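Local coordinates for protein D-glycerate 3-kinase (Cryptococcus neoformans var. grubii serotype A, PDB 6CKG) that probably phosphorylates D-glycerate on its 3-hydroxyl with ATP, as a kinase of the P-loop class, at residues A[19-24]-A[61-66]; A[48-53]-A[245-250]; A[250-255]-A[313-318]; A[259-264]-A[318-323]. All blocks are in the same frame, centred on the assembly; numbering follows the deposited sequence.

In the fold
The four contacts lie in and around the main sheet of what is probably a P-loop kinase fold. Contacts 2 and 3 lie side by side in the main sheet, with centres about 13 Å apart. They share strand 247-253 and Gln250. Contact 1 sits on the sheet face formed by Val249, Ile251 and Phe316, where Met20 SD is 3.6 Å from Ile251 CD1. Its centre lies about 14 Å from that of contact 2 and 13 Å from that of contact 3. Contact 4 closes the end of contact 3 through Val318 and through Trp262 on Pro253. Residues 58-60 of the P-loop are not modelled. The loop runs from the end of strand 48-53 toward helix 63-75, so contacts 1 and 2 flank the expected phosphate site.

Contact 1. Residues A[19-24]-A[61-66]; sequences AMVQQT and SHLTGL
Leu63 and Thr24 meet tip to tip, with Leu63 CD1 3.6 Å from Thr24 OG1. The Leu63 chain leaves the backbone with CG trans to N (chi1 172°), and this carries both methyls toward helix 19-38. CD1 goes in beside Thr24 and also approaches the backbone of Met20 and Val21. CD2 turns to the sulfur of Met20, with Leu63 CD2 and Met20 SD 4.2 Å apart. The two chains cross at about a right angle. Met20 is extended as far as its sulfur and then bends at chi3 (-64°), which takes CE on to Val318. Helix 63-75 is the one that follows the P-loop in P-loop kinases, and His62 is its N-cap. The contact therefore lays the N-terminal helix against the first turn of the P-loop helix. Thr24 OG1 does not turn freely: it donates to Met20 O at 2.7 Å. Thr24 N donates to the same oxygen from the opposite face of the carbonyl plane. Val21 crosses Leu66 at about a right angle, with Val21 CG2 3.9 Å from Leu66 CB and also near Leu66 CD1. Leu63 also packs on Val249 and Ile251 of the sheet, and Tyr70 packs on Val21.

Contact 2. Residues A[48-53]-A[245-250]; sequences LVVGVQ and IDCFVQ
Val49 meets Asp246 just before the second strand begins, and parallel pairing then runs from Val50-Cys247 to Gln53-Gln250. Backbone bonds carry most of it. Val49 O accepts from both Asp246 N and Cys247 N. Further on, Gly51 N donates to Cys247 O at 2.8 Å, Gly51 O accepts from Val249 N, and Gln53 N reaches Val249 O. The strand directions differ by 24°. Strands 48-53 and 247-253 are the central neighbours in the 2-3-1-4-5 order of P-loop kinases, and the P-loop leaves the end of strand 48-53.

Two side-chain bonds add to the ladder. The carboxylate of Asp246 turns back to the first strand. Its OD2 takes the N-H of Val49 at 2.8 Å on the anti side, somewhat out of the carboxylate plane, in a nearly straight bond (174°). At the other end Gln53 bends at chi2, which helps bring its amide beside that of Gln250, the planes 75° apart. Gln250 NE2 donates to Gln53 OE1 at 3.2 Å, while Gln53 NE2 is held by Trp182 O and Gln250 OE1 by Arg315.

Van der Waals contacts lie on both faces. On the Val50, Cys247 and Val249 face, Cys247 SG lies 3.7 Å from Val50 CG2 and also near Leu48 CD2, and Val50 CG1 meets Val249 CG2 at 4.0 Å. On the Phe248 and Gln53 face, Ile245 CG2 comes to 3.4 Å from Gly51 N. The Phe248 ring takes Gly51 O over one face, toward the rim. Gln53 CB touches the ring edge at Phe248 CE1, 3.7 Å away. Phe248 also meets the ring of Trp309.

Contact 3. Residues A[250-255]-A[313-318]; sequences QIQPLD and GLRFIV
Gln250 and Arg315 lie side by side and point the same way, with the amide and guanidinium planes turned 51° apart. Gln250 OE1 sits at the guanidinium edge. It accepts from Arg315 NE at 2.8 Å, close to the guanidinium plane, and more weakly from NH2. A bend at chi3 (-53°) in an otherwise extended Arg315 chain brings NE round to this oxygen. NH1 has a salt bridge to Glu328 and NH2 one to Asp303. Together these bonds probably fix the rotation of the guanidinium, and the two carboxylates probably offset its charge.

Gln252 crosses the same arginine at a slant. Its amide is nearly parallel to the guanidinium, with planes 13° apart, and Gln252 CD lies 3.7 Å from Arg315 CD. Gln252 OE1 is near NE, but the angle is too poor for a bond. Gln252 also runs alongside Ile317, with Gln252 NE2 4.0 Å from Ile317 CG1. Beyond it, Leu254 CD2 meets Ile317 CG2 at 3.8 Å, and these two chains are roughly perpendicular.

The opposite face is apolar. Ile251 CG2 and Val318 CG2 touch at 4.1 Å. Phe316 lies on this face too, against Thr24 and Gln23 of helix 19-38.

Backbone bonds join the strands throughout: Gln252 N donates to Phe316 O at 2.8 Å, and Leu254 N to Val318 O at 3.0 Å. This is the regular ladder of parallel strands, here joining the fourth and fifth strands of the 2-3-1-4-5 P-loop kinase sheet, with antiparallel strand 324-329 added beyond.

Contact 4. Residues A[259-264]-A[318-323]; sequences VWTWRL and VNIKRE
Trp262 of helix 258-273 meets Ile320 and Arg322 in the turn after strand 313-318. Its CG lies trans to the carbonyl carbon (chi1 -72°), which sends the indole off the helix toward that turn. At the start, Trp262 CB is 3.6 Å from Arg322 NH1. The guanidinium lies over one face of the indole at its next atoms: Trp262 CD1 comes to 3.2 Å from Arg322 NH1, and Arg322 CZ stands 3.9 Å from the centre of the five-membered ring. The planes are 29° apart and CZ is off-centre: a tilted, offset cation-pi stack. The chains slide past each other in opposite directions, and Arg322 CG also lies over the indole face. At the ring edge, NE1 donates to Ile320 O at 2.8 Å in an almost straight bond (177°). The acceptor lies in the ring plane. Farther along the edge, Trp262 CZ2 meets Asn319 O at 3.4 Å. The tip, Trp262 CH2, ends against Val318 CG2 at 3.8 Å, and Pro253 packs beside it. Next to the indole, Thr261 CG2 touches Ile320 CD1 at 4.0 Å.

Residues 319-322 form a type I turn. Asn319 OD1 accepts from Glu323 N, and Asn319 ND2 donates to Glu323 OE1. Arg322 NE also donates to Gly57 O of the P-loop, and NH2 to Gln265 OE1 of the same helix as Trp262. The guanidinium thus joins helix, turn and P-loop, and its charge is probably eased by the indole face and by Gly57 O and Gln265 OE1.

Contact 1. Residues A[19-24]-A[61-66]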
loop_
_atom_site.group_PDB
_atom_site.type_symbol
_atom_site.label_atom_id
_atom_site.label_comp_id
_atom_site.label_asym_id
_atom_site.label_seq_id
_atom_site.Cartn_x
_atom_site.Cartn_y
_atom_site.Cartn_z
ATOM N N ALA A 19 -3.881 20.812 3.858
ATOM C CA ALA A 19 -2.432 20.980 3.800
ATOM C C ALA A 19 -1.748 19.755 3.197
ATOM O O ALA A 19 -0.845 19.889 2.364
ATOM C CB ALA A 19 -1.878 21.273 5.194
ATOM N N MET A 20 -2.156 18.546 3.611
ATOM C CA MET A 20 -1.502 17.351 3.084
ATOM C C MET A 20 -1.724 17.214 1.581
ATOM O O MET A 20 -0.787 16.906 0.836
ATOM C CB MET A 20 -1.980 16.093 3.809
ATOM C CG MET A 20 -1.204 14.845 3.375
ATOM S SD MET A 20 -1.610 13.272 4.191
ATOM C CE MET A 20 -1.120 13.623 5.884
ATOM N N VAL A 21 -2.955 17.447 1.113
ATOM C CA VAL A 21 -3.237 17.355 -0.317
ATOM C C VAL A 21 -2.412 18.386 -1.083
ATOM O O VAL A 21 -1.733 18.056 -2.061
ATOM C CB VAL A 21 -4.745 17.520 -0.585
ATOM C CG1 VAL A 21 -5.003 17.907 -2.049
ATOM C CG2 VAL A 21 -5.482 16.251 -0.235
ATOM N N GLN A 22 -2.433 19.645 -0.627
ATOM C CA GLN A 22 -1.679 20.701 -1.306
ATOM C C GLN A 22 -0.185 20.416 -1.300
ATOM O O GLN A 22 0.505 20.628 -2.306
ATOM C CB GLN A 22 -1.934 22.056 -0.642
ATOM C CG GLN A 22 -3.369 22.520 -0.688
ATOM C CD GLN A 22 -3.521 23.943 -0.189
ATOM O OE1 GLN A 22 -2.532 24.609 0.132
ATOM N NE2 GLN A 22 -4.762 24.420 -0.124
ATOM N N GLN A 23 0.344 19.973 -0.162
ATOM C CA GLN A 23 1.769 19.699 -0.089
ATOM C C GLN A 23 2.139 18.508 -0.959
ATOM O O GLN A 23 3.188 18.518 -1.615
ATOM C CB GLN A 23 2.186 19.466 1.365
ATOM C CG GLN A 23 2.216 20.747 2.184
ATOM C CD GLN A 23 2.648 20.497 3.609
ATOM O OE1 GLN A 23 3.707 19.921 3.850
ATOM N NE2 GLN A 23 1.818 20.905 4.561
ATOM N N THR A 24 1.294 17.475 -0.986
ATOM C CA THR A 24 1.572 16.328 -1.846
ATOM C C THR A 24 1.508 16.715 -3.318
ATOM O O THR A 24 2.317 16.243 -4.128
ATOM C CB THR A 24 0.600 15.188 -1.554
ATOM O OG1 THR A 24 0.688 14.824 -0.169
ATOM C CG2 THR A 24 0.950 13.983 -2.399
ATOM N N SER A 61 -12.156 13.106 2.571
ATOM C CA SER A 61 -11.759 11.736 2.878
ATOM C C SER A 61 -10.284 11.649 3.294
ATOM O O SER A 61 -9.894 12.132 4.356
ATOM C CB SER A 61 -12.023 10.823 1.673
ATOM O OG SER A 61 -11.289 11.236 0.529
ATOM N N HIS A 62 -9.475 11.025 2.440
ATOM C CA HIS A 62 -8.060 10.785 2.688
ATOM C C HIS A 62 -7.259 11.197 1.460
ATOM O O HIS A 62 -7.818 11.523 0.410
ATOM C CB HIS A 62 -7.803 9.312 3.016
ATOM C CG HIS A 62 -8.178 8.383 1.908
ATOM N ND1 HIS A 62 -7.257 7.611 1.235
ATOM C CD2 HIS A 62 -9.381 8.113 1.343
ATOM C CE1 HIS A 62 -7.877 6.895 0.314
ATOM N NE2 HIS A 62 -9.164 7.184 0.355
ATOM N N LEU A 63 -5.933 11.137 1.594
ATOM C CA LEU A 63 -5.034 11.720 0.604
ATOM C C LEU A 63 -5.307 11.181 -0.794
ATOM O O LEU A 63 -5.640 11.942 -1.714
ATOM C CB LEU A 63 -3.587 11.461 1.011
ATOM C CG LEU A 63 -2.540 11.842 -0.014
ATOM C CD1 LEU A 63 -2.607 13.353 -0.284
ATOM C CD2 LEU A 63 -1.161 11.415 0.499
ATOM N N THR A 64 -5.202 9.861 -0.970
ATOM C CA THR A 64 -5.343 9.283 -2.305
ATOM C C THR A 64 -6.777 9.327 -2.824
ATOM O O THR A 64 -6.996 9.096 -4.020
ATOM C CB THR A 64 -4.814 7.843 -2.309
ATOM O OG1 THR A 64 -5.572 7.044 -1.399
ATOM C CG2 THR A 64 -3.350 7.810 -1.879
ATOM N N GLY A 65 -7.754 9.637 -1.969
ATOM C CA GLY A 65 -9.102 9.866 -2.453
ATOM C C GLY A 65 -9.312 11.250 -3.030
ATOM O O GLY A 65 -10.114 11.416 -3.948
ATOM N N LEU A 66 -8.600 12.253 -2.509
ATOM C CA LEU A 66 -8.728 13.643 -2.929
ATOM C C LEU A 66 -7.672 14.071 -3.933
ATOM O O LEU A 66 -7.960 14.896 -4.801
ATOM C CB LEU A 66 -8.631 14.571 -1.713
ATOM C CG LEU A 66 -9.681 14.370 -0.624
ATOM C CD1 LEU A 66 -9.282 15.116 0.631
ATOM C CD2 LEU A 66 -11.048 14.827 -1.128
#

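Contact 2. Residues A[48-53]-A[245-250]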
loop_
_atom_site.group_PDB
_atom_site.type_symbol
_atom_site.label_atom_id
_atom_site.label_comp_id
_atom_site.label_asym_id
_atom_site.label_seq_id
_atom_site.Cartn_x
_atom_site.Cartn_y
_atom_site.Cartn_z
ATOM N N LEU A 48 4.812 9.387 -14.422
ATOM C CA LEU A 48 5.505 9.335 -13.143
ATOM C C LEU A 48 4.749 8.390 -12.224
ATOM O O LEU A 48 3.549 8.570 -12.014
ATOM C CB LEU A 48 5.570 10.731 -12.524
ATOM C CG LEU A 48 6.163 10.840 -11.116
ATOM C CD1 LEU A 48 7.693 10.682 -11.179
ATOM C CD2 LEU A 48 5.776 12.191 -10.476
ATOM N N VAL A 49 5.430 7.384 -11.677
ATOM C CA VAL A 49 4.802 6.459 -10.733
ATOM C C VAL A 49 5.092 6.955 -9.318
ATOM O O VAL A 49 6.242 6.947 -8.866
ATOM C CB VAL A 49 5.295 5.015 -10.904
ATOM C CG1 VAL A 49 4.563 4.108 -9.914
ATOM C CG2 VAL A 49 5.085 4.525 -12.331
ATOM N N VAL A 50 4.042 7.350 -8.611
ATOM C CA VAL A 50 4.134 7.798 -7.229
ATOM C C VAL A 50 3.645 6.659 -6.341
ATOM O O VAL A 50 2.451 6.353 -6.328
ATOM C CB VAL A 50 3.296 9.065 -6.999
ATOM C CG1 VAL A 50 3.470 9.574 -5.583
ATOM C CG2 VAL A 50 3.640 10.157 -8.029
ATOM N N GLY A 51 4.553 6.034 -5.586
ATOM C CA GLY A 51 4.131 5.108 -4.538
ATOM C C GLY A 51 3.604 5.861 -3.322
ATOM O O GLY A 51 4.098 6.925 -2.959
ATOM N N VAL A 52 2.589 5.291 -2.681
ATOM C CA VAL A 52 1.983 5.898 -1.497
ATOM C C VAL A 52 1.774 4.810 -0.456
ATOM O O VAL A 52 1.209 3.753 -0.762
ATOM C CB VAL A 52 0.642 6.594 -1.817
ATOM C CG1 VAL A 52 0.005 7.136 -0.530
ATOM C CG2 VAL A 52 0.842 7.714 -2.841
ATOM N N GLN A 53 2.249 5.045 0.768
ATOM C CA GLN A 53 2.010 4.093 1.848
ATOM C C GLN A 53 1.582 4.850 3.095
ATOM O O GLN A 53 2.075 5.946 3.380
ATOM C CB GLN A 53 3.240 3.210 2.129
ATOM C CG GLN A 53 3.022 2.084 3.208
ATOM C CD GLN A 53 3.158 2.579 4.644
ATOM O OE1 GLN A 53 3.851 3.558 4.913
ATOM N NE2 GLN A 53 2.487 1.908 5.571
ATOM N N ILE A 245 8.457 1.942 -9.062
ATOM C CA ILE A 245 8.039 3.199 -8.445
ATOM C C ILE A 245 9.150 4.240 -8.570
ATOM O O ILE A 245 10.318 3.971 -8.257
ATOM C CB ILE A 245 7.668 2.959 -6.973
ATOM C CG1 ILE A 245 6.491 1.970 -6.895
ATOM C CG2 ILE A 245 7.392 4.266 -6.257
ATOM C CD1 ILE A 245 6.078 1.582 -5.463
ATOM N N ASP A 246 8.780 5.456 -8.991
ATOM C CA ASP A 246 9.732 6.541 -9.213
ATOM C C ASP A 246 9.937 7.418 -7.984
ATOM O O ASP A 246 11.060 7.853 -7.716
ATOM C CB ASP A 246 9.266 7.431 -10.374
ATOM C CG ASP A 246 9.128 6.671 -11.676
ATOM O OD1 ASP A 246 10.043 5.899 -12.006
ATOM O OD2 ASP A 246 8.101 6.834 -12.364
ATOM N N CYS A 247 8.873 7.721 -7.250
ATOM C CA CYS A 247 8.981 8.575 -6.074
ATOM C C CYS A 247 7.932 8.108 -5.073
ATOM O O CYS A 247 7.095 7.260 -5.379
ATOM C CB CYS A 247 8.821 10.065 -6.455
ATOM S SG CYS A 247 7.187 10.466 -7.139
ATOM N N PHE A 248 7.970 8.663 -3.864
ATOM C CA PHE A 248 7.226 8.020 -2.786
ATOM C C PHE A 248 6.692 9.053 -1.806
ATOM O O PHE A 248 7.394 10.005 -1.439
ATOM C CB PHE A 248 8.126 7.017 -2.032
ATOM C CG PHE A 248 7.382 5.833 -1.432
ATOM C CD1 PHE A 248 6.670 5.970 -0.253
ATOM C CD2 PHE A 248 7.414 4.586 -2.046
ATOM C CE1 PHE A 248 6.005 4.877 0.328
ATOM C CE2 PHE A 248 6.744 3.480 -1.478
ATOM C CZ PHE A 248 6.047 3.634 -0.283
ATOM N N VAL A 249 5.463 8.825 -1.352
ATOM C CA VAL A 249 4.825 9.627 -0.312
ATOM C C VAL A 249 4.413 8.680 0.805
ATOM O O VAL A 249 3.723 7.686 0.547
ATOM C CB VAL A 249 3.596 10.389 -0.848
ATOM C CG1 VAL A 249 2.929 11.200 0.274
ATOM C CG2 VAL A 249 3.993 11.309 -2.023
ATOM N N GLN A 250 4.813 8.988 2.038
ATOM C CA GLN A 250 4.482 8.135 3.174
ATOM C C GLN A 250 3.794 8.937 4.273
ATOM O O GLN A 250 4.236 10.032 4.620
ATOM C CB GLN A 250 5.740 7.444 3.732
ATOM C CG GLN A 250 5.480 6.707 5.039
ATOM C CD GLN A 250 6.736 6.075 5.626
ATOM O OE1 GLN A 250 7.741 6.749 5.840
ATOM N NE2 GLN A 250 6.684 4.773 5.873
#

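Contact 3. Residues A[250-255]-A[313-318]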
loop_
_atom_site.group_PDB
_atom_site.type_symbol
_atom_site.label_atom_id
_atom_site.label_comp_id
_atom_site.label_asym_id
_atom_site.label_seq_id
_atom_site.Cartn_x
_atom_site.Cartn_y
_atom_site.Cartn_z
ATOM N N GLN A 250 4.813 8.988 2.038
ATOM C CA GLN A 250 4.482 8.135 3.174
ATOM C C GLN A 250 3.794 8.937 4.273
ATOM O O GLN A 250 4.236 10.032 4.620
ATOM C CB GLN A 250 5.740 7.444 3.732
ATOM C CG GLN A 250 5.480 6.707 5.039
ATOM C CD GLN A 250 6.736 6.075 5.626
ATOM O OE1 GLN A 250 7.741 6.749 5.840
ATOM N NE2 GLN A 250 6.684 4.773 5.873
ATOM N N ILE A 251 2.704 8.398 4.809
ATOM C CA ILE A 251 2.055 8.959 5.987
ATOM C C ILE A 251 2.458 8.084 7.171
ATOM O O ILE A 251 2.104 6.903 7.227
ATOM C CB ILE A 251 0.530 9.010 5.830
ATOM C CG1 ILE A 251 0.154 9.805 4.574
ATOM C CG2 ILE A 251 -0.087 9.648 7.058
ATOM C CD1 ILE A 251 -1.316 9.706 4.195
ATOM N N GLN A 252 3.218 8.652 8.106
ATOM C CA GLN A 252 3.763 7.890 9.223
ATOM C C GLN A 252 3.155 8.401 10.520
ATOM O O GLN A 252 3.354 9.581 10.861
ATOM C CB GLN A 252 5.286 8.022 9.265
ATOM C CG GLN A 252 5.942 7.259 10.395
ATOM C CD GLN A 252 7.436 7.480 10.413
ATOM O OE1 GLN A 252 8.196 6.762 9.755
ATOM N NE2 GLN A 252 7.865 8.491 11.146
ATOM N N PRO A 253 2.412 7.591 11.274
ATOM C CA PRO A 253 1.956 8.047 12.589
ATOM C C PRO A 253 3.145 8.253 13.512
ATOM O O PRO A 253 4.189 7.611 13.364
ATOM C CB PRO A 253 1.067 6.900 13.077
ATOM C CG PRO A 253 1.632 5.696 12.403
ATOM C CD PRO A 253 2.110 6.164 11.050
ATOM N N LEU A 254 2.982 9.184 14.457
ATOM C CA LEU A 254 3.961 9.346 15.526
ATOM C C LEU A 254 4.205 8.031 16.240
ATOM O O LEU A 254 5.345 7.706 16.600
ATOM C CB LEU A 254 3.478 10.393 16.533
ATOM C CG LEU A 254 3.914 11.829 16.297
ATOM C CD1 LEU A 254 3.236 12.760 17.287
ATOM C CD2 LEU A 254 5.421 11.918 16.409
ATOM N N ASP A 255 3.142 7.259 16.451
ATOM C CA ASP A 255 3.204 6.003 17.182
ATOM C C ASP A 255 2.349 4.993 16.444
ATOM O O ASP A 255 1.243 5.314 16.004
ATOM C CB ASP A 255 2.704 6.165 18.623
ATOM C CG ASP A 255 2.991 4.944 19.494
ATOM O OD1 ASP A 255 2.644 3.805 19.117
ATOM O OD2 ASP A 255 3.579 5.132 20.573
ATOM N N GLY A 313 11.575 10.913 -1.832
ATOM C CA GLY A 313 10.486 10.560 -0.938
ATOM C C GLY A 313 10.083 11.735 -0.072
ATOM O O GLY A 313 10.906 12.583 0.280
ATOM N N LEU A 314 8.797 11.793 0.255
ATOM C CA LEU A 314 8.235 12.792 1.149
ATOM C C LEU A 314 7.450 12.069 2.228
ATOM O O LEU A 314 6.569 11.254 1.922
ATOM C CB LEU A 314 7.320 13.767 0.407
ATOM C CG LEU A 314 6.500 14.746 1.249
ATOM C CD1 LEU A 314 7.417 15.743 2.007
ATOM C CD2 LEU A 314 5.500 15.482 0.349
ATOM N N ARG A 315 7.765 12.363 3.483
ATOM C CA ARG A 315 7.101 11.745 4.621
ATOM C C ARG A 315 6.332 12.800 5.397
ATOM O O ARG A 315 6.887 13.850 5.733
ATOM C CB ARG A 315 8.105 11.064 5.557
ATOM C CG ARG A 315 7.497 10.649 6.908
ATOM C CD ARG A 315 8.537 9.926 7.805
ATOM N NE ARG A 315 9.142 8.807 7.083
ATOM C CZ ARG A 315 10.416 8.763 6.717
ATOM N NH1 ARG A 315 11.232 9.761 7.031
ATOM N NH2 ARG A 315 10.877 7.725 6.043
ATOM N N PHE A 316 5.069 12.519 5.685
ATOM C CA PHE A 316 4.282 13.317 6.614
ATOM C C PHE A 316 4.217 12.574 7.934
ATOM O O PHE A 316 3.838 11.403 7.964
ATOM C CB PHE A 316 2.858 13.550 6.107
ATOM C CG PHE A 316 2.780 14.335 4.822
ATOM C CD1 PHE A 316 2.865 15.720 4.833
ATOM C CD2 PHE A 316 2.590 13.688 3.616
ATOM C CE1 PHE A 316 2.780 16.444 3.650
ATOM C CE2 PHE A 316 2.507 14.400 2.429
ATOM C CZ PHE A 316 2.596 15.778 2.443
ATOM N N ILE A 317 4.585 13.247 9.014
ATOM C CA ILE A 317 4.475 12.691 10.355
ATOM C C ILE A 317 3.232 13.294 10.986
ATOM O O ILE A 317 3.102 14.520 11.056
ATOM C CB ILE A 317 5.735 12.988 11.182
ATOM C CG1 ILE A 317 6.953 12.375 10.481
ATOM C CG2 ILE A 317 5.578 12.485 12.611
ATOM C CD1 ILE A 317 8.272 12.648 11.143
ATOM N N VAL A 318 2.301 12.446 11.421
ATOM C CA VAL A 318 0.994 12.925 11.856
ATOM C C VAL A 318 0.728 12.507 13.300
ATOM O O VAL A 318 1.239 11.488 13.784
ATOM C CB VAL A 318 -0.123 12.415 10.917
ATOM C CG1 VAL A 318 0.088 12.939 9.500
ATOM C CG2 VAL A 318 -0.163 10.901 10.916
#

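Contact 4. Residues A[259-264]-A[318-323]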
loop_
_atom_site.group_PDB
_atom_site.type_symbol
_atom_site.label_atom_id
_atom_site.label_comp_id
_atom_site.label_asym_id
_atom_site.label_seq_id
_atom_site.Cartn_x
_atom_site.Cartn_y
_atom_site.Cartn_z
ATOM N N VAL A 259 -2.746 3.106 14.828
ATOM C CA VAL A 259 -3.401 2.315 13.786
ATOM C C VAL A 259 -4.621 1.590 14.340
ATOM O O VAL A 259 -5.676 1.546 13.692
ATOM C CB VAL A 259 -2.397 1.337 13.149
ATOM C CG1 VAL A 259 -3.082 0.480 12.104
ATOM C CG2 VAL A 259 -1.228 2.101 12.538
ATOM N N TRP A 260 -4.501 1.018 15.545
ATOM C CA TRP A 260 -5.652 0.419 16.217
ATOM C C TRP A 260 -6.753 1.448 16.438
ATOM O O TRP A 260 -7.928 1.196 16.148
ATOM C CB TRP A 260 -5.242 -0.169 17.571
ATOM C CG TRP A 260 -4.638 -1.539 17.565
ATOM C CD1 TRP A 260 -5.288 -2.730 17.374
ATOM C CD2 TRP A 260 -3.265 -1.869 17.819
ATOM N NE1 TRP A 260 -4.398 -3.777 17.467
ATOM C CE2 TRP A 260 -3.150 -3.275 17.740
ATOM C CE3 TRP A 260 -2.120 -1.110 18.092
ATOM C CZ2 TRP A 260 -1.936 -3.937 17.927
ATOM C CZ3 TRP A 260 -0.916 -1.770 18.276
ATOM C CH2 TRP A 260 -0.833 -3.168 18.193
ATOM N N THR A 261 -6.387 2.603 16.997
ATOM C CA THR A 261 -7.372 3.629 17.314
ATOM C C THR A 261 -8.083 4.117 16.054
ATOM O O THR A 261 -9.314 4.225 16.023
ATOM C CB THR A 261 -6.685 4.788 18.035
ATOM O OG1 THR A 261 -6.031 4.295 19.210
ATOM C CG2 THR A 261 -7.700 5.865 18.411
ATOM N N TRP A 262 -7.316 4.408 15.000
ATOM C CA TRP A 262 -7.899 4.869 13.743
ATOM C C TRP A 262 -8.824 3.818 13.135
ATOM O O TRP A 262 -9.927 4.135 12.676
ATOM C CB TRP A 262 -6.789 5.226 12.758
ATOM C CG TRP A 262 -6.045 6.476 13.088
ATOM C CD1 TRP A 262 -6.486 7.524 13.842
ATOM C CD2 TRP A 262 -4.715 6.811 12.668
ATOM N NE1 TRP A 262 -5.510 8.495 13.916
ATOM C CE2 TRP A 262 -4.416 8.081 13.199
ATOM C CE3 TRP A 262 -3.753 6.163 11.886
ATOM C CZ2 TRP A 262 -3.190 8.713 12.983
ATOM C CZ3 TRP A 262 -2.537 6.790 11.674
ATOM C CH2 TRP A 262 -2.265 8.053 12.227
ATOM N N ARG A 263 -8.387 2.556 13.111
ATOM C CA ARG A 263 -9.209 1.525 12.486
ATOM C C ARG A 263 -10.497 1.291 13.264
ATOM O O ARG A 263 -11.526 0.952 12.669
ATOM C CB ARG A 263 -8.418 0.225 12.347
ATOM C CG ARG A 263 -9.109 -0.828 11.481
ATOM C CD ARG A 263 -9.424 -0.290 10.089
ATOM N NE ARG A 263 -10.131 -1.262 9.260
ATOM C CZ ARG A 263 -11.443 -1.474 9.311
ATOM N NH1 ARG A 263 -12.193 -0.782 10.159
ATOM N NH2 ARG A 263 -12.009 -2.377 8.518
ATOM N N LEU A 264 -10.465 1.471 14.588
ATOM C CA LEU A 264 -11.697 1.432 15.373
ATOM C C LEU A 264 -12.610 2.602 15.023
ATOM O O LEU A 264 -13.819 2.421 14.830
ATOM C CB LEU A 264 -11.378 1.432 16.869
ATOM C CG LEU A 264 -11.294 0.055 17.522
ATOM C CD1 LEU A 264 -10.997 0.182 19.008
ATOM C CD2 LEU A 264 -12.588 -0.709 17.299
ATOM N N VAL A 318 2.301 12.446 11.421
ATOM C CA VAL A 318 0.994 12.925 11.856
ATOM C C VAL A 318 0.728 12.507 13.300
ATOM O O VAL A 318 1.239 11.488 13.784
ATOM C CB VAL A 318 -0.123 12.415 10.917
ATOM C CG1 VAL A 318 0.088 12.939 9.500
ATOM C CG2 VAL A 318 -0.163 10.901 10.916
ATOM N N ASN A 319 -0.078 13.312 13.997
ATOM C CA ASN A 319 -0.499 12.963 15.346
ATOM C C ASN A 319 -1.788 12.146 15.267
ATOM O O ASN A 319 -2.258 11.793 14.182
ATOM C CB ASN A 319 -0.643 14.212 16.226
ATOM C CG ASN A 319 -1.686 15.203 15.710
ATOM O OD1 ASN A 319 -2.535 14.879 14.878
ATOM N ND2 ASN A 319 -1.623 16.430 16.223
ATOM N N ILE A 320 -2.379 11.841 16.426
ATOM C CA ILE A 320 -3.532 10.950 16.448
ATOM C C ILE A 320 -4.748 11.604 15.811
ATOM O O ILE A 320 -5.640 10.903 15.317
ATOM C CB ILE A 320 -3.832 10.480 17.886
ATOM C CG1 ILE A 320 -4.776 9.272 17.856
ATOM C CG2 ILE A 320 -4.411 11.619 18.719
ATOM C CD1 ILE A 320 -4.499 8.240 18.945
ATOM N N LYS A 321 -4.800 12.932 15.781
ATOM C CA LYS A 321 -5.850 13.634 15.063
ATOM C C LYS A 321 -5.541 13.781 13.582
ATOM O O LYS A 321 -6.210 14.561 12.898
ATOM C CB LYS A 321 -6.088 15.008 15.690
ATOM C CG LYS A 321 -6.613 14.949 17.118
ATOM C CD LYS A 321 -6.605 16.330 17.749
ATOM C CE LYS A 321 -7.989 16.750 18.189
ATOM N NZ LYS A 321 -7.960 18.115 18.789
ATOM N N ARG A 322 -4.540 13.054 13.088
ATOM C CA ARG A 322 -4.153 13.030 11.679
ATOM C C ARG A 322 -3.641 14.377 11.198
ATOM O O ARG A 322 -3.555 14.610 9.991
ATOM C CB ARG A 322 -5.307 12.555 10.788
ATOM C CG ARG A 322 -5.865 11.205 11.193
ATOM C CD ARG A 322 -7.071 10.845 10.346
ATOM N NE ARG A 322 -7.564 9.496 10.628
ATOM C CZ ARG A 322 -8.460 9.208 11.568
ATOM N NH1 ARG A 322 -8.853 7.953 11.744
ATOM N NH2 ARG A 322 -8.965 10.176 12.328
ATOM N N GLU A 323 -3.286 15.263 12.122
ATOM C CA GLU A 323 -2.714 16.551 11.758
ATOM C C GLU A 323 -1.221 16.402 11.512
ATOM O O GLU A 323 -0.525 15.709 12.253
ATOM C CB GLU A 323 -2.967 17.571 12.865
ATOM C CG GLU A 323 -4.434 17.783 13.167
ATOM C CD GLU A 323 -4.671 18.410 14.526
ATOM O OE1 GLU A 323 -3.723 18.453 15.342
ATOM O OE2 GLU A 323 -5.812 18.857 14.775
#